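Extracellular solute-binding protein family 1 (Kribbella flavida, PDB 5IXP) probably binds an extracellular solute and delivers it to an ABC transporter. Local coordinates at residues 7-12 / 271-276; 77-82 / 286-291; 109-114 / 293-298. One frame throughout, in Å; residues are numbered along the deposited sequence.

From the N terminus, the chain passes 7-12, 77-82 and 109-114 before any of them finds its partner. Strand 269-276 then returns to close contact 1, helix 284-294 closes contact 2, and the turn into helix 297-307 closes contact 3. The segments alternate in sequence, so all three loops cross and none nests in another. Contacts 1 and 3 reach the same sheet, where strands 269-276 and 108-121 are antiparallel neighbours: Leu275 N lies 2.8 Å from Tyr109 O. Contacts 2 and 3 share helix 284-294, with Tyr109 touching both. Together they tie the N-terminal strand, the loop at 77-82 and the long strand 108-121 to later chain.

Contact 1 (7-12 / 271-276); sequences ATFNEF and GGSYLT
Phe12 and Ser273 form the nearest CA pair, 9.4 Å from CA to CA, too far for the two segments to be sheet neighbours. Strand 58-62 accounts for the spacing: it pairs in parallel with strand 2-8 and antiparallel with strand 269-276, in the mixed sheet expected of a periplasmic-binding-protein lobe. The segment 7-12 leaves its strand and turns over this sheet, and Phe9 and Phe12 both rest on Ala60 of the strand between.

From there both rings reach Ser273, and Phe12 also reaches Leu275. Phe12 turns its CB toward the strand, and its CZ comes 3.9 Å from Ser273 CB, while CE2 meets Leu275 CD2 at 4.1 Å; these two side chains run antiparallel alongside each other. Phe9 starts less directly: its CG stands between the backbone N and the carbonyl carbon (chi1 53°), yet CZ comes within 3.5 Å of Ser273 OG. The serine thus lies against both phenylalanines. Tyr14 adds an edge-to-face contact to Phe12, and His41 and Trp65 meet the Phe9 ring. The two phenylalanines also pack together, with Phe12 CE1 sitting 3.8 Å above the centre of the Phe9 ring.

Contact 2 (77-82 / 286-291); sequences VDLRDH and EAAKLA
Leu79 and His82 close on the methyl group of Ala288, joining the short 3-10 turn 79-81 to one side of helix 284-294. Leu79 can be followed outward. Its CB lies 3.7 Å from Tyr109 OH, the tyrosine belonging to strand 108-121. CG stands beside the backbone N, anti to the carbonyl carbon (chi1 -61°), and from this branch point the two methyls part. CD1 settles over the Tyr109 ring, with all six ring carbons within 4.0 Å, so it covers the ring centrally. CD2 goes to the helix and meets Ala288 CB at 4.0 Å.

The same alanine methyl is touched by His82, whose CB points toward the helix and approaches Ala288 CB to 3.8 Å. Ala288 accordingly buries more surface here than any other residue of the two segments. Beside this apolar patch a water donates to His82 O at 2.8 Å and, weakly, to Ala288 O at 3.4 Å, giving the two backbones an indirect polar link.

The turn itself is shaped by an Asx turn: Arg80 N donates to Asp78 OD1 over 3.1 Å, coming from above the carboxylate plane, 62° out of it. That oxygen also accepts from Ile106 N, and Asp78 OD2 forms a salt bridge with Arg80 NH1. Asp78 and Arg80 thus pair with each other on the side away from the helix, and what the turn offers the helix is almost wholly hydrocarbon: the direct contact depends on fit around one methyl, with a single water as the polar supplement.

Contact 3 (109-114 / 293-298); sequences YGTDIG and WLTAPE
Thr295 OG1, packed 3.7 Å from Tyr109 CB, shares its one O-H between two carbonyl oxygens of the preceding helical turn, those of Ala291, the stronger partner, and Ala292. The torsion makes this possible: OG1 lies between the backbone N and the carbonyl carbon (chi1 58°), turned back to helix 284-294, while CG2 takes the place beside the backbone N and faces strand 108-121. Thr295 is the first residue to leave helical geometry, and its CA comes 5.6 Å from that of Thr111, the closest CA approach of the two segments.

Three strand residues receive the threonine. Gly110 O lies 3.4 Å from Thr295 CB and equally near CG2, so its immediate neighbours on this side are carbon; its hydrogen bond comes from Trp91 NE1. Farther along, Thr111 CG2 meets Thr295 CG2 at 3.9 Å, methyl to methyl. The Tyr109 side chain lies roughly perpendicular to that of Thr295, and its ring continues away to Trp91, the two ring planes differing by about 15°.

Beyond Thr295 the chain turns at once into helix 297-307, with Ala296 at the N-cap position and Ala296 N bonded to Trp293 O at 3.1 Å. Gln300 of the new helix makes weak hydrogen bonds to both Thr295 O and Thr111 O. Replacing Thr295 with alanine would probably leave the Ala291 and Ala292 carbonyls without their hydroxyl partner and open a gap facing Thr111 CG2. The threonine thus divides its chemistry: the hydroxyl satisfies the end of its own helix, and the carbon face packs on a strand that, through Thr111 and Ser273, is bonded to strand 269-276.

Contact 1 (7-12 / 271-276)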
loop_
_atom_site.group_PDB
_atom_site.type_symbol
_atom_site.label_atom_id
_atom_site.label_comp_id
_atom_site.label_asym_id
_atom_site.label_seq_id
_atom_site.Cartn_x
_atom_site.Cartn_y
_atom_site.Cartn_z
ATOM N N ALA A 7 -13.692 -15.506 -1.063
ATOM C CA ALA A 7 -14.045 -14.465 -0.106
ATOM C C ALA A 7 -13.236 -13.215 -0.433
ATOM O O ALA A 7 -12.002 -13.252 -0.411
ATOM C CB ALA A 7 -13.771 -14.916 1.329
ATOM N N THR A 8 -13.928 -12.126 -0.752
ATOM C CA THR A 8 -13.296 -10.849 -1.048
ATOM C C THR A 8 -13.852 -9.785 -0.114
ATOM O O THR A 8 -14.820 -10.005 0.621
ATOM C CB THR A 8 -13.496 -10.420 -2.517
ATOM O OG1 THR A 8 -14.884 -10.179 -2.778
ATOM C CG2 THR A 8 -12.977 -11.488 -3.474
ATOM N N PHE A 9 -13.222 -8.616 -0.154
ATOM C CA PHE A 9 -13.603 -7.489 0.683
ATOM C C PHE A 9 -13.502 -6.245 -0.182
ATOM O O PHE A 9 -12.789 -6.233 -1.188
ATOM C CB PHE A 9 -12.699 -7.374 1.932
ATOM C CG PHE A 9 -11.233 -7.336 1.605
ATOM C CD1 PHE A 9 -10.598 -6.132 1.310
ATOM C CD2 PHE A 9 -10.487 -8.511 1.565
ATOM C CE1 PHE A 9 -9.239 -6.101 0.978
ATOM C CE2 PHE A 9 -9.140 -8.487 1.240
ATOM C CZ PHE A 9 -8.516 -7.281 0.935
ATOM N N ASN A 10 -14.220 -5.194 0.213
ATOM C CA ASN A 10 -14.334 -3.997 -0.616
ATOM C C ASN A 10 -14.744 -4.426 -2.021
ATOM O O ASN A 10 -15.599 -5.303 -2.158
ATOM C CB ASN A 10 -13.032 -3.193 -0.600
ATOM C CG ASN A 10 -12.721 -2.618 0.783
ATOM O OD1 ASN A 10 -13.633 -2.305 1.560
ATOM N ND2 ASN A 10 -11.435 -2.475 1.094
ATOM N N GLU A 11 -14.157 -3.862 -3.072
ATOM C CA GLU A 11 -14.588 -4.204 -4.431
ATOM C C GLU A 11 -13.399 -4.689 -5.254
ATOM O O GLU A 11 -12.628 -3.883 -5.793
ATOM C CB GLU A 11 -15.277 -3.024 -5.109
ATOM C CG GLU A 11 -15.817 -3.393 -6.496
ATOM C CD GLU A 11 -16.705 -4.635 -6.456
ATOM O OE1 GLU A 11 -17.856 -4.533 -5.978
ATOM O OE2 GLU A 11 -16.242 -5.722 -6.871
ATOM N N PHE A 12 -13.278 -6.013 -5.387
ATOM C CA PHE A 12 -12.238 -6.582 -6.232
ATOM C C PHE A 12 -12.551 -6.457 -7.719
ATOM O O PHE A 12 -11.647 -6.640 -8.541
ATOM C CB PHE A 12 -12.002 -8.051 -5.856
ATOM C CG PHE A 12 -11.037 -8.221 -4.710
ATOM C CD1 PHE A 12 -11.282 -7.611 -3.500
ATOM C CD2 PHE A 12 -9.882 -8.975 -4.851
ATOM C CE1 PHE A 12 -10.399 -7.747 -2.436
ATOM C CE2 PHE A 12 -8.987 -9.119 -3.797
ATOM C CZ PHE A 12 -9.249 -8.488 -2.583
ATOM N N GLY A 271 -0.365 -0.688 -0.267
ATOM C CA GLY A 271 -1.596 -1.445 -0.444
ATOM C C GLY A 271 -1.500 -2.504 -1.525
ATOM O O GLY A 271 -0.429 -2.834 -2.043
ATOM N N GLY A 272 -2.666 -3.036 -1.877
ATOM C CA GLY A 272 -2.760 -4.145 -2.803
ATOM C C GLY A 272 -2.964 -5.462 -2.069
ATOM O O GLY A 272 -2.714 -5.589 -0.868
ATOM N N SER A 273 -3.435 -6.466 -2.803
ATOM C CA SER A 273 -3.886 -7.689 -2.152
ATOM C C SER A 273 -3.358 -8.916 -2.888
ATOM O O SER A 273 -2.583 -8.819 -3.845
ATOM C CB SER A 273 -5.418 -7.730 -2.061
ATOM O OG SER A 273 -5.903 -6.658 -1.270
ATOM N N TYR A 274 -3.782 -10.082 -2.392
ATOM C CA TYR A 274 -3.377 -11.398 -2.868
ATOM C C TYR A 274 -4.567 -12.336 -2.764
ATOM O O TYR A 274 -5.436 -12.164 -1.906
ATOM C CB TYR A 274 -2.209 -12.012 -2.035
ATOM C CG TYR A 274 -0.934 -11.241 -2.162
ATOM C CD1 TYR A 274 -0.699 -10.128 -1.372
ATOM C CD2 TYR A 274 0.021 -11.604 -3.094
ATOM C CE1 TYR A 274 0.455 -9.395 -1.503
ATOM C CE2 TYR A 274 1.203 -10.872 -3.232
ATOM C CZ TYR A 274 1.410 -9.779 -2.432
ATOM O OH TYR A 274 2.560 -9.037 -2.560
ATOM N N LEU A 275 -4.603 -13.321 -3.648
ATOM C CA LEU A 275 -5.505 -14.456 -3.505
ATOM C C LEU A 275 -4.720 -15.635 -2.944
ATOM O O LEU A 275 -3.634 -15.958 -3.442
ATOM C CB LEU A 275 -6.153 -14.819 -4.844
ATOM C CG LEU A 275 -6.883 -13.660 -5.549
ATOM C CD1 LEU A 275 -7.559 -14.185 -6.815
ATOM C CD2 LEU A 275 -7.903 -13.008 -4.630
ATOM N N THR A 276 -5.256 -16.258 -1.894
ATOM C CA THR A 276 -4.614 -17.395 -1.243
ATOM C C THR A 276 -5.566 -18.584 -1.249
ATOM O O THR A 276 -6.778 -18.430 -1.413
ATOM C CB THR A 276 -4.209 -17.087 0.209
ATOM O OG1 THR A 276 -5.389 -16.978 1.035
ATOM C CG2 THR A 276 -3.387 -15.797 0.283
#

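Contact 2 (77-82 / 286-291)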
loop_
_atom_site.group_PDB
_atom_site.type_symbol
_atom_site.label_atom_id
_atom_site.label_comp_id
_atom_site.label_asym_id
_atom_site.label_seq_id
_atom_site.Cartn_x
_atom_site.Cartn_y
_atom_site.Cartn_z
ATOM N N VAL A 77 -1.939 -23.523 0.882
ATOM C CA VAL A 77 -1.345 -24.212 -0.252
ATOM C C VAL A 77 -0.118 -23.443 -0.717
ATOM O O VAL A 77 -0.166 -22.223 -0.920
ATOM C CB VAL A 77 -2.382 -24.358 -1.374
ATOM C CG1 VAL A 77 -1.715 -24.829 -2.665
ATOM C CG2 VAL A 77 -3.482 -25.320 -0.944
ATOM N N ASP A 78 1.003 -24.149 -0.847
ATOM C CA ASP A 78 2.150 -23.620 -1.575
ATOM C C ASP A 78 1.805 -23.640 -3.057
ATOM O O ASP A 78 1.698 -24.710 -3.660
ATOM C CB ASP A 78 3.388 -24.457 -1.262
ATOM C CG ASP A 78 4.640 -23.964 -1.977
ATOM O OD1 ASP A 78 4.590 -22.901 -2.626
ATOM O OD2 ASP A 78 5.689 -24.647 -1.870
ATOM N N LEU A 79 1.578 -22.461 -3.643
ATOM C CA LEU A 79 1.144 -22.415 -5.032
ATOM C C LEU A 79 2.218 -22.918 -5.990
ATOM O O LEU A 79 1.910 -23.197 -7.154
ATOM C CB LEU A 79 0.695 -20.987 -5.384
ATOM C CG LEU A 79 -0.491 -20.516 -4.504
ATOM C CD1 LEU A 79 -0.736 -19.004 -4.622
ATOM C CD2 LEU A 79 -1.770 -21.282 -4.820
ATOM N N ARG A 80 3.459 -23.065 -5.527
ATOM C CA ARG A 80 4.464 -23.746 -6.343
ATOM C C ARG A 80 4.068 -25.180 -6.644
ATOM O O ARG A 80 4.488 -25.738 -7.662
ATOM C CB ARG A 80 5.818 -23.704 -5.648
ATOM C CG ARG A 80 6.472 -22.361 -5.770
ATOM C CD ARG A 80 7.109 -21.957 -4.477
ATOM N NE ARG A 80 8.501 -22.367 -4.400
ATOM C CZ ARG A 80 8.986 -23.212 -3.499
ATOM N NH1 ARG A 80 8.193 -23.751 -2.581
ATOM N NH2 ARG A 80 10.276 -23.504 -3.512
ATOM N N ASP A 81 3.258 -25.797 -5.777
ATOM C CA ASP A 81 2.743 -27.127 -6.084
ATOM C C ASP A 81 1.714 -27.111 -7.199
ATOM O O ASP A 81 1.264 -28.184 -7.609
ATOM C CB ASP A 81 2.130 -27.774 -4.835
ATOM C CG ASP A 81 3.165 -28.074 -3.761
ATOM O OD1 ASP A 81 4.335 -28.346 -4.107
ATOM O OD2 ASP A 81 2.803 -28.054 -2.568
ATOM N N HIS A 82 1.340 -25.932 -7.705
ATOM C CA HIS A 82 0.323 -25.831 -8.743
ATOM C C HIS A 82 0.746 -24.875 -9.850
ATOM O O HIS A 82 -0.107 -24.281 -10.518
ATOM C CB HIS A 82 -1.017 -25.397 -8.147
ATOM C CG HIS A 82 -1.483 -26.299 -7.052
ATOM N ND1 HIS A 82 -2.226 -27.432 -7.293
ATOM C CD2 HIS A 82 -1.269 -26.263 -5.717
ATOM C CE1 HIS A 82 -2.468 -28.047 -6.149
ATOM N NE2 HIS A 82 -1.895 -27.358 -5.177
ATOM N N GLU A 286 -8.228 -26.793 -8.393
ATOM C CA GLU A 286 -9.184 -25.922 -9.074
ATOM C C GLU A 286 -9.170 -24.521 -8.480
ATOM O O GLU A 286 -9.328 -23.534 -9.211
ATOM C CB GLU A 286 -10.593 -26.509 -9.000
ATOM C CG GLU A 286 -10.761 -27.823 -9.740
ATOM C CD GLU A 286 -10.808 -27.659 -11.251
ATOM O OE1 GLU A 286 -10.962 -26.531 -11.764
ATOM O OE2 GLU A 286 -10.694 -28.679 -11.937
ATOM N N ALA A 287 -9.008 -24.420 -7.156
ATOM C CA ALA A 287 -8.894 -23.112 -6.509
ATOM C C ALA A 287 -7.665 -22.362 -7.005
ATOM O O ALA A 287 -7.745 -21.178 -7.345
ATOM C CB ALA A 287 -8.839 -23.271 -4.986
ATOM N N ALA A 288 -6.512 -23.039 -7.054
ATOM C CA ALA A 288 -5.298 -22.378 -7.531
ATOM C C ALA A 288 -5.433 -21.971 -8.993
ATOM O O ALA A 288 -4.952 -20.902 -9.394
ATOM C CB ALA A 288 -4.074 -23.282 -7.337
ATOM N N LYS A 289 -6.089 -22.808 -9.805
ATOM C CA LYS A 289 -6.276 -22.470 -11.213
ATOM C C LYS A 289 -7.109 -21.206 -11.365
ATOM O O LYS A 289 -6.781 -20.319 -12.170
ATOM C CB LYS A 289 -6.937 -23.625 -11.974
ATOM C CG LYS A 289 -6.972 -23.356 -13.476
ATOM C CD LYS A 289 -8.012 -24.171 -14.256
ATOM C CE LYS A 289 -7.925 -25.638 -13.985
ATOM N NZ LYS A 289 -8.947 -26.379 -14.802
ATOM N N LEU A 290 -8.206 -21.115 -10.608
ATOM C CA LEU A 290 -9.054 -19.932 -10.682
ATOM C C LEU A 290 -8.313 -18.698 -10.178
ATOM O O LEU A 290 -8.408 -17.620 -10.782
ATOM C CB LEU A 290 -10.346 -20.157 -9.889
ATOM C CG LEU A 290 -11.250 -18.917 -9.737
ATOM C CD1 LEU A 290 -11.671 -18.355 -11.106
ATOM C CD2 LEU A 290 -12.481 -19.222 -8.854
ATOM N N ALA A 291 -7.566 -18.841 -9.079
ATOM C CA ALA A 291 -6.819 -17.703 -8.543
ATOM C C ALA A 291 -5.774 -17.217 -9.540
ATOM O O ALA A 291 -5.574 -16.004 -9.706
ATOM C CB ALA A 291 -6.158 -18.075 -7.220
HETATM O O HOH W 1 -1.883 -22.122 -10.086
#

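Contact 3 (109-114 / 293-298)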
loop_
_atom_site.group_PDB
_atom_site.type_symbol
_atom_site.label_atom_id
_atom_site.label_comp_id
_atom_site.label_asym_id
_atom_site.label_seq_id
_atom_site.Cartn_x
_atom_site.Cartn_y
_atom_site.Cartn_z
ATOM N N TYR A 109 -1.222 -15.207 -4.833
ATOM C CA TYR A 109 -1.121 -14.626 -6.165
ATOM C C TYR A 109 -1.556 -13.164 -6.108
ATOM O O TYR A 109 -2.671 -12.865 -5.666
ATOM C CB TYR A 109 -2.003 -15.387 -7.152
ATOM C CG TYR A 109 -1.470 -16.731 -7.594
ATOM C CD1 TYR A 109 -0.099 -16.970 -7.667
ATOM C CD2 TYR A 109 -2.338 -17.746 -7.985
ATOM C CE1 TYR A 109 0.401 -18.189 -8.112
ATOM C CE2 TYR A 109 -1.854 -18.978 -8.424
ATOM C CZ TYR A 109 -0.485 -19.193 -8.481
ATOM O OH TYR A 109 -0.006 -20.415 -8.923
ATOM N N GLY A 110 -0.699 -12.268 -6.592
ATOM C CA GLY A 110 -0.932 -10.844 -6.395
ATOM C C GLY A 110 -2.044 -10.281 -7.272
ATOM O O GLY A 110 -2.137 -10.567 -8.472
ATOM N N THR A 111 -2.899 -9.455 -6.652
ATOM C CA THR A 111 -3.927 -8.734 -7.389
ATOM C C THR A 111 -3.407 -7.336 -7.704
ATOM O O THR A 111 -2.473 -7.208 -8.502
ATOM C CB THR A 111 -5.256 -8.706 -6.616
ATOM O OG1 THR A 111 -5.122 -7.937 -5.414
ATOM C CG2 THR A 111 -5.678 -10.136 -6.249
ATOM N N ASP A 112 -3.969 -6.284 -7.102
ATOM C CA ASP A 112 -3.548 -4.935 -7.465
ATOM C C ASP A 112 -2.404 -4.447 -6.563
ATOM O O ASP A 112 -1.951 -5.146 -5.648
ATOM C CB ASP A 112 -4.742 -3.978 -7.432
ATOM C CG ASP A 112 -5.355 -3.832 -6.039
ATOM O OD1 ASP A 112 -5.116 -4.698 -5.171
ATOM O OD2 ASP A 112 -6.094 -2.845 -5.815
ATOM N N ILE A 113 -1.910 -3.233 -6.844
ATOM C CA ILE A 113 -0.867 -2.590 -6.046
ATOM C C ILE A 113 -1.195 -1.109 -5.889
ATOM O O ILE A 113 -2.073 -0.566 -6.562
ATOM C CB ILE A 113 0.545 -2.746 -6.664
ATOM C CG1 ILE A 113 0.522 -2.467 -8.177
ATOM C CG2 ILE A 113 1.122 -4.127 -6.346
ATOM C CD1 ILE A 113 1.940 -2.285 -8.785
ATOM N N GLY A 114 -0.449 -0.448 -5.002
ATOM C CA GLY A 114 -0.565 0.981 -4.820
ATOM C C GLY A 114 0.766 1.680 -5.008
ATOM O O GLY A 114 1.331 2.248 -4.064
ATOM N N TRP A 293 -5.990 -17.493 -12.790
ATOM C CA TRP A 293 -6.675 -16.834 -13.895
ATOM C C TRP A 293 -7.157 -15.439 -13.495
ATOM O O TRP A 293 -7.019 -14.477 -14.266
ATOM C CB TRP A 293 -7.841 -17.698 -14.377
ATOM C CG TRP A 293 -8.580 -17.085 -15.529
ATOM C CD1 TRP A 293 -8.243 -17.162 -16.851
ATOM C CD2 TRP A 293 -9.773 -16.300 -15.463
ATOM N NE1 TRP A 293 -9.156 -16.475 -17.614
ATOM C CE2 TRP A 293 -10.106 -15.934 -16.784
ATOM C CE3 TRP A 293 -10.597 -15.873 -14.415
ATOM C CZ2 TRP A 293 -11.221 -15.156 -17.085
ATOM C CZ3 TRP A 293 -11.713 -15.113 -14.717
ATOM C CH2 TRP A 293 -12.016 -14.763 -16.045
ATOM N N LEU A 294 -7.721 -15.308 -12.292
ATOM C CA LEU A 294 -8.197 -14.006 -11.842
ATOM C C LEU A 294 -7.070 -12.984 -11.759
ATOM O O LEU A 294 -7.328 -11.778 -11.843
ATOM C CB LEU A 294 -8.882 -14.135 -10.470
ATOM C CG LEU A 294 -10.254 -14.828 -10.444
ATOM C CD1 LEU A 294 -10.622 -15.176 -9.001
ATOM C CD2 LEU A 294 -11.352 -13.959 -11.085
ATOM N N THR A 295 -5.829 -13.430 -11.561
ATOM C CA THR A 295 -4.703 -12.511 -11.426
ATOM C C THR A 295 -3.838 -12.442 -12.682
ATOM O O THR A 295 -2.784 -11.794 -12.657
ATOM C CB THR A 295 -3.842 -12.889 -10.214
ATOM O OG1 THR A 295 -3.371 -14.241 -10.352
ATOM C CG2 THR A 295 -4.665 -12.753 -8.927
ATOM N N ALA A 296 -4.266 -13.079 -13.777
ATOM C CA ALA A 296 -3.544 -13.005 -15.040
ATOM C C ALA A 296 -3.650 -11.601 -15.646
ATOM O O ALA A 296 -4.594 -10.856 -15.357
ATOM C CB ALA A 296 -4.087 -14.049 -16.023
ATOM N N PRO A 297 -2.689 -11.221 -16.502
ATOM C CA PRO A 297 -2.708 -9.861 -17.070
ATOM C C PRO A 297 -4.015 -9.470 -17.740
ATOM O O PRO A 297 -4.478 -8.342 -17.526
ATOM C CB PRO A 297 -1.553 -9.886 -18.088
ATOM C CG PRO A 297 -0.660 -10.987 -17.645
ATOM C CD PRO A 297 -1.476 -11.974 -16.874
ATOM N N GLU A 298 -4.624 -10.354 -18.543
ATOM C CA GLU A 298 -5.866 -9.986 -19.218
ATOM C C GLU A 298 -6.958 -9.653 -18.209
ATOM O O GLU A 298 -7.757 -8.734 -18.429
ATOM C CB GLU A 298 -6.325 -11.102 -20.167
ATOM C CG GLU A 298 -5.438 -11.274 -21.405
ATOM C CD GLU A 298 -6.096 -12.083 -22.527
ATOM O OE1 GLU A 298 -7.049 -12.849 -22.258
ATOM O OE2 GLU A 298 -5.653 -11.953 -23.689
#